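Local atomic coordinates of core protein P7 (Pseudomonas phage phi12, PDB entry 2Q82), a protein that is a structural core protein of bacteriophage phi12, probably acting within the inner core of the virus particle. Residues M27-N32 with V89-Q94. Numbering follows the deposited sequence.
Sequences MVMSHN and VDVPGQ
The amide of Gln94 has one face covered by the selenomethionine Met29, whose CG and CE both lie on that side of the amide plane. Met29 CG is 3.7 Å from Gln94 NE2. At one edge of the amide, NE2 points at the carbonyl oxygen of Ser30, which lies almost in the amide plane. Gln94 NE2 donates to Ser30 O at 2.9 Å in a nearly straight bond, 165° at the hydrogen. The donor is tilted 22° from the Ser30 carbonyl plane. At the other edge, Gln94 OE1 accepts from Val91 N at 3.1 Å, with the donor in the carbonyl plane. These two bonds hold the amide flat and fix which way round it sits. A water that accepts from Ser30 N also takes a weak bond from Gln94 NE2.

The Met29 chain is extended beyond CG, which carries CE to within 3.5 Å of Gln94 CG. CE also meets Val91 CB at 3.8 Å. The methyl rests against both the glutamine stem and Val91.

The His31 ring meets the backbone obliquely, with ND1 3.6 Å from Gln94 CA and CE1 3.6 Å from Gly93 O. His31 ND1 accepts a hydrogen bond from Gln95 N and NE2 donates one to Asp34 O, which fixes the ring's rotation. Ser30 OG is hydrogen-bonded to Asp101 OD1 and to Ser97 N.

Val91 to Gln94 form a type II beta turn, closed by Gln94 N to Val91 O, with Gly93 at its third position. The loop leaving strand 84-89 folds back over the C-terminal end of the neighbouring parallel strand 25-30. From 25-30 the chain goes on to strands toward one edge of the sheet, and from 84-89 toward the other. This is the topological switch point of a parallel alpha/beta sheet.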
loop_
_atom_site.group_PDB
_atom_site.type_symbol
_atom_site.label_atom_id
_atom_site.label_comp_id
_atom_site.label_asym_id
_atom_site.label_seq_id
_atom_site.Cartn_x
_atom_site.Cartn_y
_atom_site.Cartn_z
HETATM N N MSE A 27 9.136 5.196 8.413
HETATM C CA MSE A 27 8.956 6.511 9.008
HETATM C C MSE A 27 8.260 7.368 8.005
HETATM O O MSE A 27 8.537 7.339 6.810
HETATM C CB MSE A 27 10.212 7.298 9.329
HETATM C CG MSE A 27 11.440 6.578 9.643
HETATM SE SE MSE A 27 11.438 6.052 11.444
HETATM C CE MSE A 27 10.825 4.342 10.927
ATOM N N VAL A 28 7.417 8.210 8.571
ATOM C CA VAL A 28 6.600 9.111 7.833
ATOM C C VAL A 28 6.802 10.532 8.296
ATOM O O VAL A 28 6.646 10.851 9.469
ATOM C CB VAL A 28 5.178 8.695 8.010
ATOM C CG1 VAL A 28 4.269 9.806 7.665
ATOM C CG2 VAL A 28 4.922 7.488 7.159
HETATM N N MSE A 29 7.107 11.398 7.343
HETATM C CA MSE A 29 7.383 12.781 7.667
HETATM C C MSE A 29 6.490 13.820 6.981
HETATM O O MSE A 29 6.457 13.898 5.756
HETATM C CB MSE A 29 8.850 13.053 7.332
HETATM C CG MSE A 29 9.270 14.492 7.403
HETATM SE SE MSE A 29 10.999 14.812 6.533
HETATM C CE MSE A 29 11.087 16.719 6.949
ATOM N N SER A 30 5.780 14.616 7.785
ATOM C CA SER A 30 4.923 15.674 7.264
ATOM C C SER A 30 5.815 16.820 6.825
ATOM O O SER A 30 6.522 17.414 7.646
ATOM C CB SER A 30 3.965 16.183 8.320
ATOM O OG SER A 30 3.223 17.280 7.812
ATOM N N HIS A 31 5.754 17.157 5.542
ATOM C CA HIS A 31 6.631 18.190 5.031
ATOM C C HIS A 31 6.345 18.611 3.591
ATOM O O HIS A 31 6.168 17.769 2.715
ATOM C CB HIS A 31 8.058 17.666 5.139
ATOM C CG HIS A 31 9.090 18.550 4.526
ATOM N ND1 HIS A 31 9.542 19.710 5.138
ATOM C CD2 HIS A 31 9.791 18.445 3.380
ATOM C CE1 HIS A 31 10.470 20.262 4.394
ATOM N NE2 HIS A 31 10.646 19.516 3.310
ATOM N N ASN A 32 6.301 19.923 3.372
ATOM C CA ASN A 32 6.092 20.498 2.043
ATOM C C ASN A 32 7.394 21.158 1.680
ATOM O O ASN A 32 7.983 21.838 2.514
ATOM C CB ASN A 32 5.034 21.591 2.056
ATOM C CG ASN A 32 3.646 21.048 2.148
ATOM O OD1 ASN A 32 3.267 20.175 1.376
ATOM N ND2 ASN A 32 2.870 21.566 3.082
ATOM N N VAL A 89 9.128 13.834 13.641
ATOM C CA VAL A 89 9.235 15.266 13.721
ATOM C C VAL A 89 10.643 15.667 14.116
ATOM O O VAL A 89 11.498 14.832 14.373
ATOM C CB VAL A 89 8.255 15.845 14.740
ATOM C CG1 VAL A 89 6.835 15.651 14.241
ATOM C CG2 VAL A 89 8.451 15.182 16.100
ATOM N N ASP A 90 10.846 16.972 14.169
ATOM C CA ASP A 90 12.113 17.560 14.536
ATOM C C ASP A 90 13.196 17.263 13.536
ATOM O O ASP A 90 14.364 17.197 13.892
ATOM C CB ASP A 90 12.565 17.087 15.915
ATOM C CG ASP A 90 11.655 17.569 17.020
ATOM O OD1 ASP A 90 11.018 18.631 16.851
ATOM O OD2 ASP A 90 11.593 16.895 18.066
ATOM N N VAL A 91 12.813 17.052 12.277
ATOM C CA VAL A 91 13.811 16.816 11.250
ATOM C C VAL A 91 14.288 18.226 10.923
ATOM O O VAL A 91 13.488 19.118 10.671
ATOM C CB VAL A 91 13.216 16.162 10.015
ATOM C CG1 VAL A 91 14.269 16.092 8.934
ATOM C CG2 VAL A 91 12.715 14.755 10.362
ATOM N N PRO A 92 15.606 18.440 10.899
ATOM C CA PRO A 92 16.081 19.788 10.587
ATOM C C PRO A 92 15.588 20.288 9.264
ATOM O O PRO A 92 15.761 19.618 8.263
ATOM C CB PRO A 92 17.600 19.650 10.630
ATOM C CG PRO A 92 17.853 18.458 11.370
ATOM C CD PRO A 92 16.719 17.524 11.184
ATOM N N GLY A 93 14.956 21.464 9.265
ATOM C CA GLY A 93 14.455 22.039 8.027
ATOM C C GLY A 93 13.033 21.628 7.708
ATOM O O GLY A 93 12.465 22.071 6.717
ATOM N N GLN A 94 12.447 20.786 8.548
ATOM C CA GLN A 94 11.085 20.326 8.318
ATOM C C GLN A 94 10.056 21.463 8.293
ATOM O O GLN A 94 10.061 22.329 9.159
ATOM C CB GLN A 94 10.713 19.301 9.387
ATOM C CG GLN A 94 9.338 18.683 9.231
ATOM C CD GLN A 94 9.137 17.515 10.183
ATOM O OE1 GLN A 94 9.975 17.259 11.049
ATOM N NE2 GLN A 94 8.029 16.804 10.028
HETATM O O HOH W 1 5.620 14.494 10.547
#